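Local coordinates for putative uncharacterized protein (Methanosarcina barkeri str. Fusaro, PDB 3P43) that probably removes 3'-terminal phosphoester groups from DNA during repair, as a manganese-binding member of the LigD 3'-phosphoesterase family, at residues I31-R36 with A82-E87; Q35-R40 with G98-W103; E62-A67 with W145-K150; E115-V120 with V132-K137. All coordinates share one frame; numbering follows the deposited sequence.

Contact 1. Residues I31-R36 with A82-E87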
# COMPACT_ATOMS: atom_id res chain seq x y z
N ILE A 31 5.64 -9.36 -4.95
CA ILE A 31 4.20 -9.26 -4.83
C ILE A 31 3.75 -7.96 -4.18
O ILE A 31 4.52 -7.29 -3.49
CB ILE A 31 3.59 -10.45 -4.07
CG1 ILE A 31 3.90 -10.35 -2.58
CG2 ILE A 31 4.08 -11.78 -4.66
CD1 ILE A 31 3.35 -11.50 -1.78
N PHE A 32 2.49 -7.59 -4.43
CA PHE A 32 1.88 -6.47 -3.75
C PHE A 32 0.60 -6.97 -3.12
O PHE A 32 -0.02 -7.92 -3.63
CB PHE A 32 1.62 -5.29 -4.71
CG PHE A 32 0.30 -5.36 -5.45
CD1 PHE A 32 -0.85 -4.82 -4.89
CD2 PHE A 32 0.21 -5.93 -6.71
CE1 PHE A 32 -2.07 -4.88 -5.56
CE2 PHE A 32 -0.99 -5.99 -7.38
CZ PHE A 32 -2.14 -5.47 -6.81
N VAL A 33 0.21 -6.37 -2.01
CA VAL A 33 -1.04 -6.72 -1.36
C VAL A 33 -1.74 -5.46 -0.89
O VAL A 33 -1.10 -4.46 -0.55
CB VAL A 33 -0.84 -7.69 -0.17
CG1 VAL A 33 -0.16 -6.97 0.98
CG2 VAL A 33 -2.18 -8.27 0.29
N VAL A 34 -3.06 -5.50 -0.92
CA VAL A 34 -3.87 -4.44 -0.34
C VAL A 34 -4.79 -5.09 0.69
O VAL A 34 -5.61 -5.94 0.36
CB VAL A 34 -4.71 -3.72 -1.40
CG1 VAL A 34 -5.65 -2.73 -0.73
CG2 VAL A 34 -3.82 -3.03 -2.42
N GLN A 35 -4.62 -4.70 1.94
CA GLN A 35 -5.47 -5.20 3.01
C GLN A 35 -6.38 -4.09 3.55
O GLN A 35 -5.90 -3.04 3.98
CB GLN A 35 -4.62 -5.80 4.14
CG GLN A 35 -4.19 -7.25 3.89
CD GLN A 35 -2.94 -7.62 4.66
OE1 GLN A 35 -2.10 -6.77 4.93
NE2 GLN A 35 -2.80 -8.91 4.99
N ARG A 36 -7.68 -4.34 3.50
CA ARG A 36 -8.63 -3.48 4.17
C ARG A 36 -8.48 -3.72 5.66
O ARG A 36 -8.64 -4.85 6.12
CB ARG A 36 -10.06 -3.81 3.74
CG ARG A 36 -11.08 -2.78 4.21
CD ARG A 36 -12.48 -3.17 3.79
NE ARG A 36 -13.00 -4.27 4.59
CZ ARG A 36 -13.84 -5.20 4.13
NH1 ARG A 36 -14.23 -5.17 2.87
NH2 ARG A 36 -14.27 -6.16 4.94
N ALA A 82 5.09 -12.85 4.92
CA ALA A 82 4.00 -13.79 5.15
C ALA A 82 2.67 -13.10 5.48
O ALA A 82 1.60 -13.71 5.42
CB ALA A 82 4.37 -14.77 6.25
N TYR A 83 2.75 -11.81 5.81
CA TYR A 83 1.57 -11.04 6.14
C TYR A 83 0.70 -10.80 4.91
O TYR A 83 -0.48 -10.50 5.03
CB TYR A 83 1.97 -9.71 6.78
CG TYR A 83 0.93 -9.15 7.72
CD1 TYR A 83 0.67 -9.75 8.94
CD2 TYR A 83 0.20 -8.01 7.39
CE1 TYR A 83 -0.28 -9.25 9.81
CE2 TYR A 83 -0.75 -7.50 8.25
CZ TYR A 83 -0.98 -8.12 9.46
OH TYR A 83 -1.92 -7.61 10.32
N ALA A 84 1.29 -10.94 3.73
CA ALA A 84 0.55 -10.78 2.48
C ALA A 84 -0.57 -11.82 2.36
O ALA A 84 -1.49 -11.69 1.55
CB ALA A 84 1.48 -10.88 1.29
N ASP A 85 -0.48 -12.86 3.18
CA ASP A 85 -1.45 -13.95 3.15
C ASP A 85 -2.47 -13.85 4.27
O ASP A 85 -3.37 -14.68 4.36
CB ASP A 85 -0.72 -15.29 3.26
CG ASP A 85 -0.00 -15.68 1.98
OD1 ASP A 85 -0.44 -15.26 0.89
OD2 ASP A 85 1.00 -16.42 2.07
N PHE A 86 -2.32 -12.86 5.15
CA PHE A 86 -3.14 -12.84 6.35
C PHE A 86 -4.50 -12.16 6.22
O PHE A 86 -4.60 -11.03 5.73
CB PHE A 86 -2.42 -12.28 7.57
CG PHE A 86 -3.28 -12.31 8.80
CD1 PHE A 86 -3.45 -13.50 9.50
CD2 PHE A 86 -3.98 -11.19 9.20
CE1 PHE A 86 -4.27 -13.55 10.61
CE2 PHE A 86 -4.80 -11.23 10.31
CZ PHE A 86 -4.95 -12.42 11.02
N GLU A 87 -5.52 -12.85 6.71
CA GLU A 87 -6.90 -12.42 6.64
C GLU A 87 -7.56 -12.98 7.89
O GLU A 87 -7.62 -14.19 8.08
CB GLU A 87 -7.53 -13.01 5.38
CG GLU A 87 -8.94 -12.56 5.05
CD GLU A 87 -9.27 -12.82 3.59
OE1 GLU A 87 -9.63 -13.97 3.25
OE2 GLU A 87 -9.17 -11.88 2.78
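The side-chain amide nitrogen of Gln35 bridges two carbonyls of the 82-87 turn: NE2 lies 2.8 Å from Tyr83 O and 2.9 Å from Phe86 O. Both hydrogen bonds are bent. Phe86 O is met on a lone pair in its carbonyl plane, whereas at Tyr83 O the donor is tilted 20° out of it. Tyr83 O also accepts from Phe86 N, which closes the turn, so this one oxygen serves both the turn's own backbone and the strand's Gln35. With CG beside the backbone N (chi1 -84°) and the chain extended beyond it, the amide is carried straight to these carbonyls. Its other end, OE1, is hydrogen-bonded to Arg47 of strand 42-50 and lies 3.6 Å from Tyr83 CD2, the amide standing nearly upright to the ring plane at 82°. A leucine in place of Gln35 would probably leave the Phe86 carbonyl without this donor and Arg47 without this acceptor.

Here a 3-10 segment, in the connection between strands 70-80 and 88-90, packs against the side chains that strand 31-38 of the beta barrel turns toward it. Packing is close where Ile31 CD1 meets Ala84 CB at 3.6 Å. Val33 adds its CG2 at 3.7 Å from Ala84 O. The small methyl of alanine suits this spot, since it lets the turn settle close upon branched strand residues. The far side of the turn is looser: Asp85 is exposed, its CB directed away from the strand, and its carboxylate forms a salt bridge with Arg105 of strand 98-114.

Contact 2. Residues Q35-R40 with G98-W103. With MN (manganese (II) ion), chain B.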
# COMPACT_ATOMS: atom_id res chain seq x y z
N GLN A 35 -4.62 -4.70 1.94
CA GLN A 35 -5.47 -5.20 3.01
C GLN A 35 -6.38 -4.09 3.55
O GLN A 35 -5.90 -3.04 3.98
CB GLN A 35 -4.62 -5.80 4.14
CG GLN A 35 -4.19 -7.25 3.89
CD GLN A 35 -2.94 -7.62 4.66
OE1 GLN A 35 -2.10 -6.77 4.93
NE2 GLN A 35 -2.80 -8.91 4.99
N ARG A 36 -7.68 -4.34 3.50
CA ARG A 36 -8.63 -3.48 4.17
C ARG A 36 -8.48 -3.72 5.66
O ARG A 36 -8.64 -4.85 6.12
CB ARG A 36 -10.06 -3.81 3.74
CG ARG A 36 -11.08 -2.78 4.21
CD ARG A 36 -12.48 -3.17 3.79
NE ARG A 36 -13.00 -4.27 4.59
CZ ARG A 36 -13.84 -5.20 4.13
NH1 ARG A 36 -14.23 -5.17 2.87
NH2 ARG A 36 -14.27 -6.16 4.94
N HIS A 37 -8.17 -2.67 6.40
CA HIS A 37 -7.92 -2.81 7.83
C HIS A 37 -8.98 -2.07 8.63
O HIS A 37 -9.05 -0.84 8.59
CB HIS A 37 -6.52 -2.29 8.17
CG HIS A 37 -6.07 -2.60 9.56
ND1 HIS A 37 -4.93 -2.07 10.11
CD2 HIS A 37 -6.62 -3.40 10.51
CE1 HIS A 37 -4.78 -2.52 11.34
NE2 HIS A 37 -5.79 -3.33 11.61
N ASP A 38 -9.83 -2.82 9.33
CA ASP A 38 -10.85 -2.23 10.18
C ASP A 38 -10.31 -2.04 11.59
O ASP A 38 -10.40 -2.93 12.43
CB ASP A 38 -12.09 -3.14 10.21
CG ASP A 38 -13.34 -2.41 10.72
OD1 ASP A 38 -13.22 -1.24 11.13
OD2 ASP A 38 -14.43 -3.02 10.70
N ALA A 39 -9.74 -0.87 11.86
CA ALA A 39 -9.12 -0.60 13.15
C ALA A 39 -9.84 0.54 13.84
O ALA A 39 -11.07 0.52 13.97
CB ALA A 39 -7.64 -0.27 12.97
N ARG A 40 -9.08 1.54 14.30
CA ARG A 40 -9.68 2.76 14.83
C ARG A 40 -10.63 3.29 13.78
O ARG A 40 -11.81 3.52 14.04
CB ARG A 40 -8.60 3.79 15.14
CG ARG A 40 -7.58 3.35 16.17
CD ARG A 40 -8.24 3.12 17.52
NE ARG A 40 -8.60 4.37 18.18
CZ ARG A 40 -9.29 4.44 19.32
NH1 ARG A 40 -9.69 3.34 19.93
NH2 ARG A 40 -9.57 5.63 19.84
N GLY A 98 -7.10 -5.15 14.88
CA GLY A 98 -8.29 -4.93 14.08
C GLY A 98 -8.57 -6.06 13.10
O GLY A 98 -7.88 -7.08 13.10
N LYS A 99 -9.59 -5.88 12.28
CA LYS A 99 -9.98 -6.86 11.28
C LYS A 99 -9.23 -6.64 9.98
O LYS A 99 -9.16 -5.51 9.47
CB LYS A 99 -11.48 -6.79 11.04
CG LYS A 99 -12.31 -7.00 12.30
CD LYS A 99 -13.75 -6.56 12.11
CE LYS A 99 -14.60 -6.85 13.34
NZ LYS A 99 -14.53 -8.30 13.69
N VAL A 100 -8.67 -7.71 9.43
CA VAL A 100 -7.88 -7.62 8.21
C VAL A 100 -8.45 -8.50 7.11
O VAL A 100 -8.68 -9.69 7.31
CB VAL A 100 -6.42 -8.04 8.47
CG1 VAL A 100 -5.60 -8.00 7.16
CG2 VAL A 100 -5.78 -7.16 9.54
N GLU A 101 -8.67 -7.91 5.94
CA GLU A 101 -9.14 -8.67 4.78
C GLU A 101 -8.33 -8.33 3.53
O GLU A 101 -7.95 -7.18 3.32
CB GLU A 101 -10.62 -8.40 4.50
CG GLU A 101 -11.15 -9.12 3.26
CD GLU A 101 -12.65 -9.01 3.11
OE1 GLU A 101 -13.12 -7.93 2.68
OE2 GLU A 101 -13.36 -9.99 3.42
N ILE A 102 -8.06 -9.34 2.71
CA ILE A 102 -7.34 -9.11 1.47
C ILE A 102 -8.29 -8.47 0.47
O ILE A 102 -9.25 -9.10 0.04
CB ILE A 102 -6.79 -10.41 0.86
CG1 ILE A 102 -5.95 -11.18 1.87
CG2 ILE A 102 -5.95 -10.10 -0.37
CD1 ILE A 102 -4.57 -10.64 2.04
N TRP A 103 -8.01 -7.21 0.13
CA TRP A 103 -8.81 -6.47 -0.84
C TRP A 103 -8.32 -6.70 -2.27
O TRP A 103 -9.11 -6.83 -3.19
CB TRP A 103 -8.79 -4.99 -0.51
CG TRP A 103 -9.66 -4.14 -1.39
CD1 TRP A 103 -11.01 -3.96 -1.29
CD2 TRP A 103 -9.24 -3.31 -2.49
NE1 TRP A 103 -11.45 -3.09 -2.25
CE2 TRP A 103 -10.38 -2.68 -3.00
CE3 TRP A 103 -8.00 -3.05 -3.09
CZ2 TRP A 103 -10.33 -1.81 -4.09
CZ3 TRP A 103 -7.95 -2.18 -4.17
CH2 TRP A 103 -9.11 -1.57 -4.65
MN MN B . -3.43 -0.56 9.00
O HOH W 1 -15.59 -8.76 4.58
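Lys99 O receives several groups of strand 35-38 at once. Asp38 N donates to it at 2.8 Å in a nearly straight bond (162°), His37 CA adds a CA-H...O contact at 3.4 Å, and the His37 ring presents its edge to the same oxygen. Asp38 O accepts from Lys99 N in return; Arg36 and Glu101 pair likewise.

This antiparallel ladder joins strands 31-38 and 98-114 of the beta barrel, and its two faces differ. One carries Gln35, His37, Val100 and Ile102. There His37 ND1 binds manganese at 2.4 Å, with His43 and Asp45 completing the protein ligands. CG anti to the backbone N (chi1 -170°) sets the imidazole beside the partner strand, where NE2 is hydrogen-bonded to Ala97 O; holding both ring nitrogens fixes the ring's rotation. Gly98 suits its place because a CB there would collide with both Asp38 O and His37 NE2. Val100 CG1 packs on Gln35 CG at 3.6 Å.

On the other face, the side chains of Arg36 and Glu101 lie side by side, pointing the same way, and form a salt bridge, NH1 to OE1 at 3.0 Å. OE1 sits over one face of the guanidinium, whose plane is turned 61° from the carboxylate. A water in the guanidinium plane accepts from Arg36 NH2 at 2.9 Å and donates to Glu101 OE2. With a leucine in place of Arg36, the Glu101 carboxylate would probably be left without this partner charge and the water without this donor. Beside them, Asp38 CB touches Lys99 CB at 3.8 Å.

Contact 3. Residues E62-A67 with W145-K150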
# COMPACT_ATOMS: atom_id res chain seq x y z
N GLU A 62 -10.09 3.75 -0.45
CA GLU A 62 -9.73 2.67 -1.38
C GLU A 62 -8.66 3.15 -2.34
O GLU A 62 -8.73 4.26 -2.87
CB GLU A 62 -10.95 2.20 -2.18
CG GLU A 62 -12.11 1.66 -1.35
CD GLU A 62 -13.13 0.91 -2.19
OE1 GLU A 62 -12.98 0.90 -3.43
OE2 GLU A 62 -14.08 0.33 -1.62
N PRO A 63 -7.64 2.30 -2.58
CA PRO A 63 -6.65 2.65 -3.60
C PRO A 63 -7.38 2.90 -4.92
O PRO A 63 -8.35 2.21 -5.21
CB PRO A 63 -5.79 1.39 -3.69
CG PRO A 63 -5.89 0.78 -2.33
CD PRO A 63 -7.32 1.04 -1.89
N PRO A 64 -6.94 3.90 -5.69
CA PRO A 64 -7.71 4.30 -6.87
C PRO A 64 -7.55 3.29 -8.01
O PRO A 64 -6.42 2.93 -8.35
CB PRO A 64 -7.10 5.65 -7.24
CG PRO A 64 -5.68 5.56 -6.76
CD PRO A 64 -5.71 4.70 -5.52
N LYS A 65 -8.66 2.85 -8.59
CA LYS A 65 -8.61 1.87 -9.67
C LYS A 65 -8.36 2.54 -11.02
O LYS A 65 -7.95 1.88 -11.98
CB LYS A 65 -9.91 1.06 -9.72
CG LYS A 65 -10.20 0.25 -8.47
CD LYS A 65 -11.51 -0.49 -8.60
CE LYS A 65 -11.95 -1.10 -7.29
NZ LYS A 65 -13.25 -1.82 -7.40
N ASP A 66 -8.62 3.84 -11.10
CA ASP A 66 -8.44 4.60 -12.33
C ASP A 66 -7.63 5.86 -12.07
O ASP A 66 -7.66 6.41 -10.97
CB ASP A 66 -9.80 4.99 -12.92
CG ASP A 66 -10.57 3.80 -13.45
OD1 ASP A 66 -9.93 2.82 -13.89
OD2 ASP A 66 -11.82 3.86 -13.45
N ALA A 67 -6.92 6.33 -13.09
CA ALA A 67 -6.19 7.59 -12.99
C ALA A 67 -7.16 8.73 -12.71
O ALA A 67 -8.38 8.55 -12.80
CB ALA A 67 -5.42 7.86 -14.28
N TRP A 145 2.73 10.49 1.48
CA TRP A 145 2.97 10.26 0.06
C TRP A 145 1.71 10.51 -0.75
O TRP A 145 0.61 10.14 -0.33
CB TRP A 145 3.41 8.82 -0.17
CG TRP A 145 4.68 8.44 0.50
CD1 TRP A 145 4.91 8.37 1.84
CD2 TRP A 145 5.90 8.05 -0.15
NE1 TRP A 145 6.20 7.96 2.07
CE2 TRP A 145 6.83 7.76 0.87
CE3 TRP A 145 6.29 7.92 -1.48
CZ2 TRP A 145 8.13 7.35 0.60
CZ3 TRP A 145 7.59 7.51 -1.75
CH2 TRP A 145 8.49 7.23 -0.72
N LEU A 146 1.88 11.13 -1.91
CA LEU A 146 0.80 11.25 -2.88
C LEU A 146 0.71 9.96 -3.69
O LEU A 146 1.68 9.55 -4.32
CB LEU A 146 1.06 12.42 -3.82
CG LEU A 146 -0.11 12.77 -4.73
CD1 LEU A 146 -1.15 13.49 -3.91
CD2 LEU A 146 0.35 13.64 -5.88
N PHE A 147 -0.46 9.33 -3.68
CA PHE A 147 -0.63 8.01 -4.28
C PHE A 147 -1.65 8.05 -5.42
O PHE A 147 -2.79 8.46 -5.22
CB PHE A 147 -1.09 7.04 -3.18
CG PHE A 147 -1.27 5.62 -3.64
CD1 PHE A 147 -0.48 5.08 -4.64
CD2 PHE A 147 -2.22 4.81 -3.03
CE1 PHE A 147 -0.65 3.77 -5.05
CE2 PHE A 147 -2.40 3.50 -3.43
CZ PHE A 147 -1.61 2.98 -4.44
N PHE A 148 -1.26 7.63 -6.62
CA PHE A 148 -2.18 7.65 -7.74
C PHE A 148 -1.82 6.70 -8.88
O PHE A 148 -0.68 6.25 -8.99
CB PHE A 148 -2.34 9.08 -8.29
CG PHE A 148 -1.06 9.69 -8.79
CD1 PHE A 148 -0.71 9.61 -10.13
CD2 PHE A 148 -0.20 10.36 -7.92
CE1 PHE A 148 0.47 10.17 -10.60
CE2 PHE A 148 0.97 10.93 -8.38
CZ PHE A 148 1.31 10.83 -9.72
N LYS A 149 -2.80 6.41 -9.73
CA LYS A 149 -2.58 5.62 -10.93
C LYS A 149 -2.21 6.54 -12.08
O LYS A 149 -2.89 7.54 -12.32
CB LYS A 149 -3.83 4.83 -11.29
CG LYS A 149 -3.66 3.95 -12.52
CD LYS A 149 -4.93 3.20 -12.86
CE LYS A 149 -4.76 2.42 -14.16
NZ LYS A 149 -5.96 1.61 -14.47
N LYS A 150 -1.14 6.21 -12.79
CA LYS A 150 -0.67 7.05 -13.91
C LYS A 150 -1.70 7.12 -15.03
O LYS A 150 -2.33 6.12 -15.38
CB LYS A 150 0.68 6.54 -14.43
CG LYS A 150 1.77 7.59 -14.45
CD LYS A 150 3.13 6.96 -14.72
CE LYS A 150 4.24 8.00 -14.74
NZ LYS A 150 4.14 8.89 -15.92
O HOH W 2 -5.26 7.62 -9.79
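Pro63 and Pro64 meet the ring of Phe147 where the loop between strands 53-59 and 70-80 passes beside barrel strand 145-149. At this ring both prolines touch one atom: Phe147 CE2 lies 4.0 Å from Pro63 CB and 4.1 Å from Pro64 CD, both approaching obliquely. Pro64 CG also packs on the strand backbone at Phe148 and Lys149. CG anti to the backbone N (chi1 -179°) sends the phenyl of Phe147 toward the prolines, and it also meets the ring of Phe46. Two successive prolines suit a loop segment that is not paired as a strand, since they offer rigid hydrocarbon and have no N-H that needs an acceptor; the carbonyl of Pro64 is taken up by the Tyr131 hydroxyl.

The polar part depends on Lys149. All four of its torsions are near 180°, so the chain is fully stretched alongside the loop backbone, and CD passes 3.7 Å from Ala67 N. At its end, NZ donates to Lys65 O at 3.2 Å, tilted 21° from the carbonyl plane. A long, flexible chain with a charged tip suits such a position at the barrel's margin. The carboxylate of Asp66 is near the same ammonium, though beyond salt-bridge range.

Water supplies a further link. Lys149 N donates to a water at 2.7 Å, and that water lies 2.9 Å from Asp66 O.

The weaker contacts gather where the two segments come closest. Ala67 CA makes a CA-H...O contact of 3.4 Å with Lys149 O, and the Ala67 methyl carbon CB sits still nearer that oxygen, at 3.2 Å.

Contact 4. Residues E115-V120 with V132-K137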
# COMPACT_ATOMS: atom_id res chain seq x y z
N GLU A 115 14.48 7.86 -2.88
CA GLU A 115 14.07 8.20 -1.52
C GLU A 115 12.64 8.76 -1.47
O GLU A 115 11.83 8.35 -0.63
CB GLU A 115 15.06 9.18 -0.89
CG GLU A 115 14.66 9.74 0.47
CD GLU A 115 14.68 8.70 1.58
OE1 GLU A 115 14.99 7.52 1.31
OE2 GLU A 115 14.38 9.08 2.74
N ARG A 116 12.31 9.66 -2.39
CA ARG A 116 11.01 10.33 -2.37
C ARG A 116 10.04 9.91 -3.48
O ARG A 116 9.04 10.58 -3.71
CB ARG A 116 11.18 11.85 -2.44
CG ARG A 116 11.58 12.51 -1.14
CD ARG A 116 11.33 14.01 -1.21
NE ARG A 116 11.67 14.54 -2.52
CZ ARG A 116 10.79 14.86 -3.46
NH1 ARG A 116 9.49 14.73 -3.24
NH2 ARG A 116 11.22 15.34 -4.63
N GLU A 117 10.34 8.83 -4.18
CA GLU A 117 9.50 8.45 -5.30
C GLU A 117 9.57 6.97 -5.61
O GLU A 117 10.65 6.38 -5.61
CB GLU A 117 9.84 9.28 -6.55
CG GLU A 117 8.89 9.04 -7.72
CD GLU A 117 9.22 9.91 -8.93
OE1 GLU A 117 10.23 10.66 -8.89
OE2 GLU A 117 8.48 9.84 -9.93
N ILE A 118 8.41 6.38 -5.86
CA ILE A 118 8.30 4.99 -6.25
C ILE A 118 7.29 4.85 -7.38
O ILE A 118 6.17 5.36 -7.29
CB ILE A 118 7.89 4.10 -5.05
CG1 ILE A 118 8.96 4.19 -3.96
CG2 ILE A 118 7.69 2.66 -5.50
CD1 ILE A 118 8.68 3.34 -2.74
N VAL A 119 7.70 4.18 -8.45
CA VAL A 119 6.81 3.94 -9.58
C VAL A 119 6.80 2.45 -9.87
O VAL A 119 7.85 1.83 -10.04
CB VAL A 119 7.27 4.69 -10.84
CG1 VAL A 119 6.24 4.53 -11.96
CG2 VAL A 119 7.50 6.16 -10.52
N VAL A 120 5.61 1.86 -9.92
CA VAL A 120 5.48 0.42 -10.10
C VAL A 120 4.37 0.06 -11.09
O VAL A 120 3.39 0.78 -11.22
CB VAL A 120 5.16 -0.27 -8.76
CG1 VAL A 120 6.30 -0.06 -7.79
CG2 VAL A 120 3.86 0.27 -8.18
N VAL A 132 1.96 5.45 -8.86
CA VAL A 132 3.05 6.32 -8.41
C VAL A 132 2.88 6.72 -6.95
O VAL A 132 1.78 7.06 -6.51
CB VAL A 132 3.14 7.60 -9.29
CG1 VAL A 132 4.36 8.45 -8.91
CG2 VAL A 132 3.20 7.24 -10.77
N LEU A 133 3.97 6.65 -6.20
CA LEU A 133 4.03 7.18 -4.84
C LEU A 133 5.10 8.28 -4.78
O LEU A 133 6.27 8.03 -5.09
CB LEU A 133 4.35 6.08 -3.84
CG LEU A 133 3.24 5.05 -3.59
CD1 LEU A 133 3.81 3.78 -2.98
CD2 LEU A 133 2.16 5.63 -2.71
N ILE A 134 4.69 9.49 -4.39
CA ILE A 134 5.63 10.61 -4.28
C ILE A 134 5.57 11.19 -2.88
O ILE A 134 4.51 11.62 -2.43
CB ILE A 134 5.30 11.73 -5.29
CG1 ILE A 134 5.21 11.17 -6.71
CG2 ILE A 134 6.35 12.83 -5.23
CD1 ILE A 134 4.96 12.23 -7.75
N ARG A 135 6.70 11.21 -2.18
CA ARG A 135 6.71 11.71 -0.82
C ARG A 135 6.79 13.23 -0.82
O ARG A 135 7.74 13.80 -1.34
CB ARG A 135 7.87 11.13 -0.01
CG ARG A 135 7.78 11.44 1.48
CD ARG A 135 8.93 10.83 2.26
NE ARG A 135 10.18 11.57 2.05
CZ ARG A 135 11.37 11.15 2.48
NH1 ARG A 135 11.47 9.99 3.12
NH2 ARG A 135 12.45 11.88 2.25
N THR A 136 5.77 13.87 -0.25
CA THR A 136 5.74 15.32 -0.17
C THR A 136 7.00 15.86 0.52
O THR A 136 7.51 15.24 1.45
CB THR A 136 4.49 15.83 0.56
OG1 THR A 136 4.45 17.26 0.52
CG2 THR A 136 4.49 15.37 2.02
N LYS A 137 7.49 17.00 0.06
CA LYS A 137 8.64 17.66 0.69
C LYS A 137 8.18 18.53 1.86
O LYS A 137 9.01 19.06 2.60
CB LYS A 137 9.38 18.55 -0.31
CG LYS A 137 9.93 17.86 -1.55
CD LYS A 137 11.14 18.64 -2.09
CE LYS A 137 11.22 18.61 -3.61
NZ LYS A 137 10.57 19.80 -4.24
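Arg116 NH1 donates to Arg135 O at 2.7 Å, with the oxygen in the guanidinium plane, at the open end of the beta hairpin formed by strands 117-123 and 130-135. At the same end Arg135 N donates to Arg116 O from above the carbonyl plane. Arg135 in turn makes a salt bridge to Glu115, NH1 to OE2 at 3.1 Å, in which the oxygen is met from above the carboxylate plane, 56° out of it; NH2 adds a weak bond to the same atom. The two arginines cross at about a right angle, and the methylene CG of Arg116 packs against the Arg135 guanidinium, 3.6 Å from NE. Bent at chi3 (-40°), the Arg116 chain turns its guanidinium so that Lys137 CG lies over one face, although this also brings two positive charges near each other.

Inward, the ladder becomes regular. Ile118 and Leu133 exchange backbone hydrogen bonds, each 2.8 Å from N to O.

Branched, apolar Ile118 and Leu133 suit the face that meets Trp57 of strand 53-59, their CB atoms 4.2 Å apart. On the other, Glu117 and Ile134 take the partly exposed end, and Val119 CG2 touches Val132 CG1 at 4.2 Å.

Overall arrangement
All four contacts reach one curled antiparallel sheet, the beta barrel: contacts 2 and 4 pair its strands, while contacts 1 and 3 set loops against it. Contacts 1 and 2 share Gln35 and Arg36, their centres about 10 Å apart, and Glu87 OE2 is probably hydrogen-bonded to Ile102 N. Contact 2 holds the metal ligand His37, whose side chain is about 4 Å from a bound phosphate, probably from the crystallisation liquor. The Gln35 side chain is about 7 Å from the manganese, that of Pro63 about 12 Å. Contact 4 is nested within the chain loop closed by contact 3. Contacts 2 and 4 lie on opposite sides of the chain's centre, about 24 Å between centres.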